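Local coordinates for methyltransferase domain-containing protein (Serratia marcescens, PDB 7CLU) that probably transfers a methyl group from S-adenosyl-L-methionine to a hydroxyl oxygen of a precursor in the prodigiosin synthetic pathway, working as a dimer, at residues A118-R121 with R122-F125; G96-I99 with D100-Y104; E224-V227 with I228-D231. All coordinates share one frame; numbering follows the deposited sequence.

Contacts 1 and 2 are neighbours, with centres about 14 Å apart, and they meet where the ring of Phe-125 packs on the backbone of Thr-101 and Phe-102. Contact 3 lies apart, its centre about 28 Å from that of contact 1 and 30 Å from that of contact 2. Contact 2 runs within a single helix that reaches the dimer interface, and is partly buried; contact 1, also partly buried, starts a short helix; contact 3 is a surface turn of the cofactor-binding domain. Ring and apolar packing dominates contact 2, a glutamine amide held at both ends and arginine-histidine packing contact 1, and carboxylate-to-backbone bonds contact 3.

Contact 1 (A118-R121 with R122-F125); sequences AHQR and RTVF
Residues 118-121 lead straight into the short helix continued by 122-125, and the backbone bonds that start it are Val-124 N to Gln-120 O, 2.8 Å, and Phe-125 N to Arg-121 O. Gln-120 takes the N-cap position. Its side chain, bent at chi2 (-59°), folds alongside that of Thr-123, and Thr-123 OG1 donates to Gln-120 OE1 over 3.1 Å, arriving from above the plane of the amide carbonyl. The other end of the same amide is held too: Gln-120 NE2, with its partner in the amide plane, donates to Ala-118 O at 3.1 Å.

Within 118-121, Arg-121 N donates in the ring plane to His-119 ND1 over 3.0 Å, which helps set the turn of the ring. Arg-121 then curls back, so that its guanidinium lies over a face of this ring, while the guanidinium of Arg-122 presents one of its own faces to the ring edge; His-119 NE2 stands 3.8 Å from Arg-122 NH2, the two planes 59° apart. A water takes part, donating to His-119 O and weakly accepting from Thr-123 N.

Gln-120, Val-124 and Phe-125 pack on Leu-106, which lays the start of helix 121-125 against helix 93-107. Arg-121 finds its main polar partner in Asp-300, through a salt bridge, with further bonds to Ser-298 O and Arg-129 O. Both ends of the Gln-120 amide are tied within this turn, fixing its flip. If neutral, an imidazole accepting at ND1 carries its proton on NE2; the guanidinium groups nearby probably favour that form, though Asp-300, which also touches His-119, works against them.

Contact 2 (G96-I99 with D100-Y104); sequences GRHI and DTFLY
His-98 and Phe-102 stand side by side and point the same way from one flank of the helix. With CG anti to the backbone N in both (chi1 -172° and -169°), the rings come together obliquely, planes at 39° and centroids 5.4 Å apart; the closest approach is His-98 CE1 to Phe-102 CD2, 3.4 Å. Leu-103 crosses the imidazole obliquely, at its CD2 and NE2 atoms, with Leu-103 CD1 3.6 Å from His-98 CD2, so the ring is touched by two residues of the next turn.

Another flank carries Arg-97 and Thr-101. The aliphatic part of the arginine, at CG, crosses the threonine methyl CG2 at 3.7 Å, while Thr-101 OG1 turns back to Arg-97 O over a short 2.6 Å. Thr-101 N donates to that same carbonyl from the opposite face of its plane, and two bonds therefore grip one oxygen. Ile-99 sets CG2 against Tyr-104 CB, 3.9 Å away.

The two pairs five residues apart go with a widening of the helix. Asp-100 N bonds to Gly-96 O in the ordinary way, but Leu-103 N reaches His-98 O and Tyr-104 N reaches Ile-99 O, each five residues back, forming a wider, pi-type turn at 100-103; Phe-102 N adds only a weak bond to His-98 O.

Within helix 93-107, His-98 also stacks on Trp-94. Helix 15-26 lies alongside, where Asp-100 bridges to Lys-19, while Phe-102 and Leu-103 touch helix 286-298. Tyr-104 stacks on Tyr-104 of the second subunit, bringing this helix into the dimer interface.

Contact 3 (E224-V227 with I228-D231); sequences EGDV and ISGD
Gly-225 sets its CA 3.1 Å from Asp-231 O, as the chain leaves Glu-224 and the end of its strand. The passage is tight, and with no side chain Gly-225 can lie this close to the carbonyl.

Asp-226 organises what follows. Asp-226 N donates to Asp-231 O over 2.9 Å, and CG anti to the backbone N (chi1 -162°) brings OD1 to the amides of the two residues after Val-227. Asp-226 OD1 accepts from Ile-228 N at 2.9 Å on the anti lone pair, an Asx turn, which Ser-229 N extends at 3.2 Å from above the carboxylate plane. Ser-229 OG sits beside this side chain, 3.2 Å from Asp-226 CB. Gly-230 N adds a weak bond to Asp-226 O.

Val-227 turns its side chain away from the returning segment and meets Leu-232, while its carbonyl oxygen accepts from Asn-260 ND2 of helix 251-264. Asp-226 and Val-227 belong to the S-adenosyl-L-homocysteine site seen in this protein, though this chain carries no ligand. The turn follows edge strand 221-224 of the Rossmann-like sheet; Gly-225 pairs by backbone with Glu-199 of neighbouring strand 194-199, and Glu-224 packs on helix 201-214.

Contact 1 (A118-R121 with R122-F125)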
ATOM      1  N   ALA A 118       9.120   6.040  17.721  1.00 30.53           N
ATOM      2  CA  ALA A 118      10.414   5.412  17.498  1.00 29.81           C
ATOM      3  C   ALA A 118      10.327   4.458  16.316  1.00 30.75           C
ATOM      4  O   ALA A 118       9.261   3.901  16.025  1.00 30.21           O
ATOM      5  CB  ALA A 118      10.903   4.654  18.745  1.00 31.03           C
ATOM      6  N   HIS A 119      11.469   4.254  15.660  1.00 26.60           N
ATOM      7  CA  HIS A 119      11.565   3.296  14.567  1.00 30.88           C
ATOM      8  C   HIS A 119      11.208   1.892  15.052  1.00 32.06           C
ATOM      9  O   HIS A 119      11.256   1.582  16.244  1.00 29.47           O
ATOM     10  CB  HIS A 119      12.975   3.299  13.974  1.00 32.29           C
ATOM     11  CG  HIS A 119      14.005   2.693  14.882  1.00 36.29           C
ATOM     12  ND1 HIS A 119      14.258   1.338  14.921  1.00 30.36           N
ATOM     13  CD2 HIS A 119      14.837   3.258  15.792  1.00 32.65           C
ATOM     14  CE1 HIS A 119      15.199   1.092  15.816  1.00 37.46           C
ATOM     15  NE2 HIS A 119      15.561   2.238  16.367  1.00 35.33           N
ATOM     16  N   GLN A 120      10.840   1.030  14.105  1.00 29.41           N
ATOM     17  CA  GLN A 120      10.502  -0.349  14.433  1.00 30.83           C
ATOM     18  C   GLN A 120      11.536  -1.337  13.900  1.00 29.83           C
ATOM     19  O   GLN A 120      11.218  -2.513  13.716  1.00 31.15           O
ATOM     20  CB  GLN A 120       9.101  -0.688  13.916  1.00 29.58           C
ATOM     21  CG  GLN A 120       7.990   0.156  14.566  1.00 25.91           C
ATOM     22  CD  GLN A 120       7.938   0.004  16.072  1.00 31.94           C
ATOM     23  OE1 GLN A 120       7.585  -1.068  16.577  1.00 30.90           O
ATOM     24  NE2 GLN A 120       8.269   1.077  16.804  1.00 25.70           N
ATOM     25  N   ARG A 121      12.777  -0.890  13.666  1.00 31.83           N
ATOM     26  CA  ARG A 121      13.779  -1.803  13.119  1.00 31.30           C
ATOM     27  C   ARG A 121      14.117  -2.931  14.099  1.00 35.47           C
ATOM     28  O   ARG A 121      14.422  -4.049  13.666  1.00 35.48           O
ATOM     29  CB  ARG A 121      15.038  -1.032  12.724  1.00 29.53           C
ATOM     30  CG  ARG A 121      14.812   0.034  11.635  1.00 31.75           C
ATOM     31  CD  ARG A 121      16.106   0.714  11.208  1.00 34.55           C
ATOM     32  NE  ARG A 121      16.943   1.091  12.346  1.00 36.13           N
ATOM     33  CZ  ARG A 121      16.953   2.287  12.934  1.00 36.68           C
ATOM     34  NH1 ARG A 121      16.166   3.262  12.499  1.00 31.41           N
ATOM     35  NH2 ARG A 121      17.765   2.513  13.968  1.00 36.53           N
ATOM     36  N   ARG A 122      14.065  -2.664  15.410  1.00 32.00           N
ATOM     37  CA  ARG A 122      14.342  -3.703  16.403  1.00 35.85           C
ATOM     38  C   ARG A 122      13.220  -4.728  16.435  1.00 34.14           C
ATOM     39  O   ARG A 122      13.448  -5.929  16.262  1.00 37.67           O
ATOM     40  CB  ARG A 122      14.517  -3.086  17.794  1.00 40.51           C
ATOM     41  CG  ARG A 122      15.632  -2.062  17.940  1.00 43.66           C
ATOM     42  CD  ARG A 122      15.882  -1.751  19.421  1.00 48.84           C
ATOM     43  NE  ARG A 122      15.997  -0.317  19.676  1.00 53.12           N
ATOM     44  CZ  ARG A 122      17.121   0.381  19.531  1.00 58.97           C
ATOM     45  NH1 ARG A 122      18.231  -0.226  19.130  1.00 56.36           N
ATOM     46  NH2 ARG A 122      17.140   1.686  19.786  1.00 59.54           N
ATOM     47  N   THR A 123      11.999  -4.258  16.694  1.00 32.00           N
ATOM     48  CA  THR A 123      10.785  -5.039  16.520  1.00 37.15           C
ATOM     49  C   THR A 123      10.847  -5.908  15.268  1.00 41.05           C
ATOM     50  O   THR A 123      10.790  -7.143  15.338  1.00 40.09           O
ATOM     51  CB  THR A 123       9.600  -4.066  16.441  1.00 40.95           C
ATOM     52  OG1 THR A 123       9.696  -3.100  17.506  1.00 45.29           O
ATOM     53  CG2 THR A 123       8.273  -4.798  16.517  1.00 39.49           C
ATOM     54  N   VAL A 124      11.025  -5.269  14.112  1.00 37.49           N
ATOM     55  CA  VAL A 124      10.750  -5.938  12.848  1.00 36.16           C
ATOM     56  C   VAL A 124      11.924  -6.807  12.397  1.00 39.12           C
ATOM     57  O   VAL A 124      11.724  -7.921  11.895  1.00 41.85           O
ATOM     58  CB  VAL A 124      10.362  -4.880  11.792  1.00 34.17           C
ATOM     59  CG1 VAL A 124      10.427  -5.444  10.399  1.00 33.20           C
ATOM     60  CG2 VAL A 124       8.969  -4.309  12.102  1.00 28.96           C
ATOM     61  N   PHE A 125      13.163  -6.330  12.554  1.00 34.56           N
ATOM     62  CA  PHE A 125      14.327  -7.026  12.006  1.00 34.96           C
ATOM     63  C   PHE A 125      15.248  -7.624  13.065  1.00 39.55           C
ATOM     64  O   PHE A 125      16.233  -8.281  12.703  1.00 38.05           O
ATOM     65  CB  PHE A 125      15.150  -6.085  11.116  1.00 37.35           C
ATOM     66  CG  PHE A 125      14.372  -5.488   9.986  1.00 38.51           C
ATOM     67  CD1 PHE A 125      14.044  -6.256   8.881  1.00 36.20           C
ATOM     68  CD2 PHE A 125      13.961  -4.160  10.029  1.00 33.92           C
ATOM     69  CE1 PHE A 125      13.322  -5.711   7.828  1.00 34.88           C
ATOM     70  CE2 PHE A 125      13.232  -3.612   8.976  1.00 28.25           C
ATOM     71  CZ  PHE A 125      12.905  -4.397   7.882  1.00 33.08           C
TER
HETATM   72  O   HOH W   1      12.234  -0.852  17.077  1.00 29.70           O

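Contact 2 (G96-I99 with D100-Y104)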
ATOM      1  N   GLY A  96      11.002  -1.470  -5.498  1.00 26.72           N
ATOM      2  CA  GLY A  96      10.288  -2.679  -5.136  1.00 25.54           C
ATOM      3  C   GLY A  96      10.996  -3.480  -4.064  1.00 29.59           C
ATOM      4  O   GLY A  96      10.369  -3.943  -3.103  1.00 26.16           O
ATOM      5  N   ARG A  97      12.312  -3.666  -4.212  1.00 27.10           N
ATOM      6  CA  ARG A  97      13.022  -4.457  -3.214  1.00 29.83           C
ATOM      7  C   ARG A  97      13.215  -3.679  -1.917  1.00 26.28           C
ATOM      8  O   ARG A  97      13.198  -4.275  -0.834  1.00 31.89           O
ATOM      9  CB  ARG A  97      14.368  -4.948  -3.750  1.00 35.57           C
ATOM     10  CG  ARG A  97      14.945  -6.083  -2.897  1.00 39.24           C
ATOM     11  CD  ARG A  97      16.262  -6.635  -3.438  1.00 45.30           C
ATOM     12  NE  ARG A  97      17.228  -5.572  -3.681  1.00 50.73           N
ATOM     13  CZ  ARG A  97      18.117  -5.145  -2.790  1.00 51.55           C
ATOM     14  NH1 ARG A  97      18.181  -5.698  -1.576  1.00 46.19           N
ATOM     15  NH2 ARG A  97      18.945  -4.158  -3.115  1.00 48.61           N
ATOM     16  N   HIS A  98      13.375  -2.356  -2.004  1.00 27.56           N
ATOM     17  CA  HIS A  98      13.372  -1.529  -0.799  1.00 31.36           C
ATOM     18  C   HIS A  98      12.060  -1.687  -0.036  1.00 30.16           C
ATOM     19  O   HIS A  98      12.050  -1.783   1.197  1.00 24.20           O
ATOM     20  CB  HIS A  98      13.606  -0.065  -1.182  1.00 26.77           C
ATOM     21  CG  HIS A  98      13.814   0.854  -0.012  1.00 32.04           C
ATOM     22  ND1 HIS A  98      14.826   0.678   0.908  1.00 29.47           N
ATOM     23  CD2 HIS A  98      13.155   1.975   0.366  1.00 31.08           C
ATOM     24  CE1 HIS A  98      14.776   1.645   1.807  1.00 29.86           C
ATOM     25  NE2 HIS A  98      13.771   2.446   1.499  1.00 28.00           N
ATOM     26  N   ILE A  99      10.945  -1.730  -0.764  1.00 25.01           N
ATOM     27  CA  ILE A  99       9.640  -1.964  -0.150  1.00 24.85           C
ATOM     28  C   ILE A  99       9.564  -3.374   0.432  1.00 26.03           C
ATOM     29  O   ILE A  99       9.224  -3.559   1.605  1.00 25.11           O
ATOM     30  CB  ILE A  99       8.515  -1.702  -1.176  1.00 27.04           C
ATOM     31  CG1 ILE A  99       8.328  -0.194  -1.375  1.00 22.75           C
ATOM     32  CG2 ILE A  99       7.204  -2.344  -0.710  1.00 22.87           C
ATOM     33  CD1 ILE A  99       7.744   0.221  -2.728  1.00 26.94           C
ATOM     34  N   ASP A 100       9.900  -4.393  -0.364  1.00 27.37           N
ATOM     35  CA  ASP A 100       9.721  -5.766   0.110  1.00 29.40           C
ATOM     36  C   ASP A 100      10.553  -6.052   1.358  1.00 25.93           C
ATOM     37  O   ASP A 100      10.050  -6.645   2.318  1.00 27.14           O
ATOM     38  CB  ASP A 100      10.076  -6.767  -0.986  1.00 24.86           C
ATOM     39  CG  ASP A 100       9.060  -6.788  -2.100  1.00 26.11           C
ATOM     40  OD1 ASP A 100       7.875  -6.483  -1.837  1.00 28.50           O
ATOM     41  OD2 ASP A 100       9.458  -7.110  -3.226  1.00 27.78           O
ATOM     42  N   THR A 101      11.814  -5.620   1.367  1.00 30.52           N
ATOM     43  CA  THR A 101      12.779  -6.012   2.392  1.00 31.00           C
ATOM     44  C   THR A 101      12.809  -5.073   3.596  1.00 30.53           C
ATOM     45  O   THR A 101      13.300  -5.466   4.661  1.00 28.22           O
ATOM     46  CB  THR A 101      14.186  -6.085   1.777  1.00 30.81           C
ATOM     47  OG1 THR A 101      14.584  -4.786   1.322  1.00 31.38           O
ATOM     48  CG2 THR A 101      14.214  -7.036   0.588  1.00 31.20           C
ATOM     49  N   PHE A 102      12.271  -3.866   3.467  1.00 28.03           N
ATOM     50  CA  PHE A 102      12.478  -2.843   4.480  1.00 26.53           C
ATOM     51  C   PHE A 102      11.199  -2.071   4.812  1.00 25.08           C
ATOM     52  O   PHE A 102      10.684  -2.200   5.922  1.00 23.64           O
ATOM     53  CB  PHE A 102      13.582  -1.904   4.007  1.00 24.72           C
ATOM     54  CG  PHE A 102      14.064  -0.958   5.054  1.00 28.66           C
ATOM     55  CD1 PHE A 102      14.600  -1.433   6.247  1.00 26.21           C
ATOM     56  CD2 PHE A 102      14.013   0.411   4.836  1.00 29.05           C
ATOM     57  CE1 PHE A 102      15.054  -0.568   7.210  1.00 31.50           C
ATOM     58  CE2 PHE A 102      14.468   1.287   5.796  1.00 27.23           C
ATOM     59  CZ  PHE A 102      14.993   0.800   6.985  1.00 28.88           C
ATOM     60  N   LEU A 103      10.657  -1.287   3.871  1.00 23.60           N
ATOM     61  CA  LEU A 103       9.557  -0.386   4.235  1.00 22.18           C
ATOM     62  C   LEU A 103       8.251  -1.130   4.538  1.00 22.12           C
ATOM     63  O   LEU A 103       7.521  -0.757   5.462  1.00 21.00           O
ATOM     64  CB  LEU A 103       9.335   0.639   3.133  1.00 20.53           C
ATOM     65  CG  LEU A 103      10.489   1.620   2.907  1.00 25.03           C
ATOM     66  CD1 LEU A 103      10.036   2.771   2.011  1.00 25.78           C
ATOM     67  CD2 LEU A 103      10.975   2.130   4.233  1.00 27.33           C
ATOM     68  N   TYR A 104       7.886  -2.119   3.724  1.00 22.46           N
ATOM     69  CA  TYR A 104       6.636  -2.828   3.988  1.00 21.02           C
ATOM     70  C   TYR A 104       6.658  -3.494   5.357  1.00 24.37           C
ATOM     71  O   TYR A 104       5.697  -3.304   6.124  1.00 24.79           O
ATOM     72  CB  TYR A 104       6.370  -3.822   2.856  1.00 21.27           C
ATOM     73  CG  TYR A 104       5.029  -4.507   2.900  1.00 23.60           C
ATOM     74  CD1 TYR A 104       4.837  -5.674   3.654  1.00 23.53           C
ATOM     75  CD2 TYR A 104       3.956  -4.004   2.182  1.00 23.18           C
ATOM     76  CE1 TYR A 104       3.603  -6.322   3.675  1.00 22.60           C
ATOM     77  CE2 TYR A 104       2.721  -4.643   2.186  1.00 23.65           C
ATOM     78  CZ  TYR A 104       2.545  -5.795   2.933  1.00 26.70           C
ATOM     79  OH  TYR A 104       1.301  -6.413   2.926  1.00 25.43           O
TER

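Contact 3 (E224-V227 with I228-D231)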
ATOM      1  N   GLU A 224      36.768  15.198   0.730  1.00 33.88           N
ATOM      2  CA  GLU A 224      36.290  14.315   1.775  1.00 33.49           C
ATOM      3  C   GLU A 224      35.930  15.118   3.012  1.00 32.44           C
ATOM      4  O   GLU A 224      36.534  16.153   3.312  1.00 30.93           O
ATOM      5  CB  GLU A 224      37.335  13.241   2.069  1.00 38.00           C
ATOM      6  CG  GLU A 224      37.605  12.389   0.832  1.00 41.42           C
ATOM      7  CD  GLU A 224      38.733  11.403   1.009  1.00 48.71           C
ATOM      8  OE1 GLU A 224      39.534  11.239   0.061  1.00 53.90           O
ATOM      9  OE2 GLU A 224      38.812  10.784   2.089  1.00 52.38           O
ATOM     10  N   GLY A 225      34.901  14.654   3.703  1.00 34.50           N
ATOM     11  CA  GLY A 225      34.391  15.379   4.846  1.00 35.75           C
ATOM     12  C   GLY A 225      33.214  14.653   5.455  1.00 33.95           C
ATOM     13  O   GLY A 225      32.815  13.570   5.007  1.00 35.82           O
ATOM     14  N   ASP A 226      32.640  15.295   6.470  1.00 31.20           N
ATOM     15  CA  ASP A 226      31.614  14.686   7.312  1.00 33.12           C
ATOM     16  C   ASP A 226      30.750  15.812   7.860  1.00 32.05           C
ATOM     17  O   ASP A 226      31.226  16.608   8.676  1.00 32.29           O
ATOM     18  CB  ASP A 226      32.259  13.885   8.448  1.00 35.26           C
ATOM     19  CG  ASP A 226      31.313  12.876   9.094  1.00 36.96           C
ATOM     20  OD1 ASP A 226      30.138  13.215   9.398  1.00 33.95           O
ATOM     21  OD2 ASP A 226      31.774  11.735   9.318  1.00 38.10           O
ATOM     22  N   VAL A 227      29.484  15.868   7.441  1.00 26.19           N
ATOM     23  CA  VAL A 227      28.591  16.886   7.986  1.00 29.34           C
ATOM     24  C   VAL A 227      28.279  16.639   9.452  1.00 30.77           C
ATOM     25  O   VAL A 227      27.938  17.580  10.176  1.00 32.47           O
ATOM     26  CB  VAL A 227      27.278  16.977   7.185  1.00 32.50           C
ATOM     27  CG1 VAL A 227      27.487  17.775   5.948  1.00 30.47           C
ATOM     28  CG2 VAL A 227      26.725  15.590   6.894  1.00 35.73           C
ATOM     29  N   ILE A 228      28.323  15.385   9.907  1.00 34.08           N
ATOM     30  CA  ILE A 228      27.969  15.105  11.300  1.00 33.80           C
ATOM     31  C   ILE A 228      29.070  15.586  12.236  1.00 31.48           C
ATOM     32  O   ILE A 228      28.834  16.403  13.131  1.00 33.43           O
ATOM     33  CB  ILE A 228      27.672  13.610  11.505  1.00 35.40           C
ATOM     34  CG1 ILE A 228      26.431  13.199  10.708  1.00 38.40           C
ATOM     35  CG2 ILE A 228      27.513  13.304  12.994  1.00 33.24           C
ATOM     36  CD1 ILE A 228      25.231  14.107  10.922  1.00 39.54           C
ATOM     37  N   SER A 229      30.291  15.087  12.046  1.00 33.05           N
ATOM     38  CA  SER A 229      31.379  15.570  12.883  1.00 36.69           C
ATOM     39  C   SER A 229      31.738  17.010  12.557  1.00 35.39           C
ATOM     40  O   SER A 229      32.407  17.660  13.364  1.00 36.55           O
ATOM     41  CB  SER A 229      32.622  14.677  12.752  1.00 35.65           C
ATOM     42  OG  SER A 229      33.143  14.679  11.435  1.00 38.38           O
ATOM     43  N   GLY A 230      31.317  17.519  11.399  1.00 35.09           N
ATOM     44  CA  GLY A 230      31.583  18.899  11.049  1.00 29.30           C
ATOM     45  C   GLY A 230      32.916  19.131  10.389  1.00 35.12           C
ATOM     46  O   GLY A 230      33.294  20.286  10.176  1.00 35.51           O
ATOM     47  N   ASP A 231      33.638  18.068  10.061  1.00 34.02           N
ATOM     48  CA  ASP A 231      34.893  18.137   9.332  1.00 28.96           C
ATOM     49  C   ASP A 231      34.562  18.408   7.860  1.00 32.57           C
ATOM     50  O   ASP A 231      34.357  17.492   7.064  1.00 30.72           O
ATOM     51  CB  ASP A 231      35.659  16.839   9.533  1.00 35.93           C
ATOM     52  CG  ASP A 231      36.872  16.733   8.655  1.00 44.06           C
ATOM     53  OD1 ASP A 231      37.499  17.780   8.379  1.00 49.11           O
ATOM     54  OD2 ASP A 231      37.195  15.597   8.239  1.00 46.59           O
TER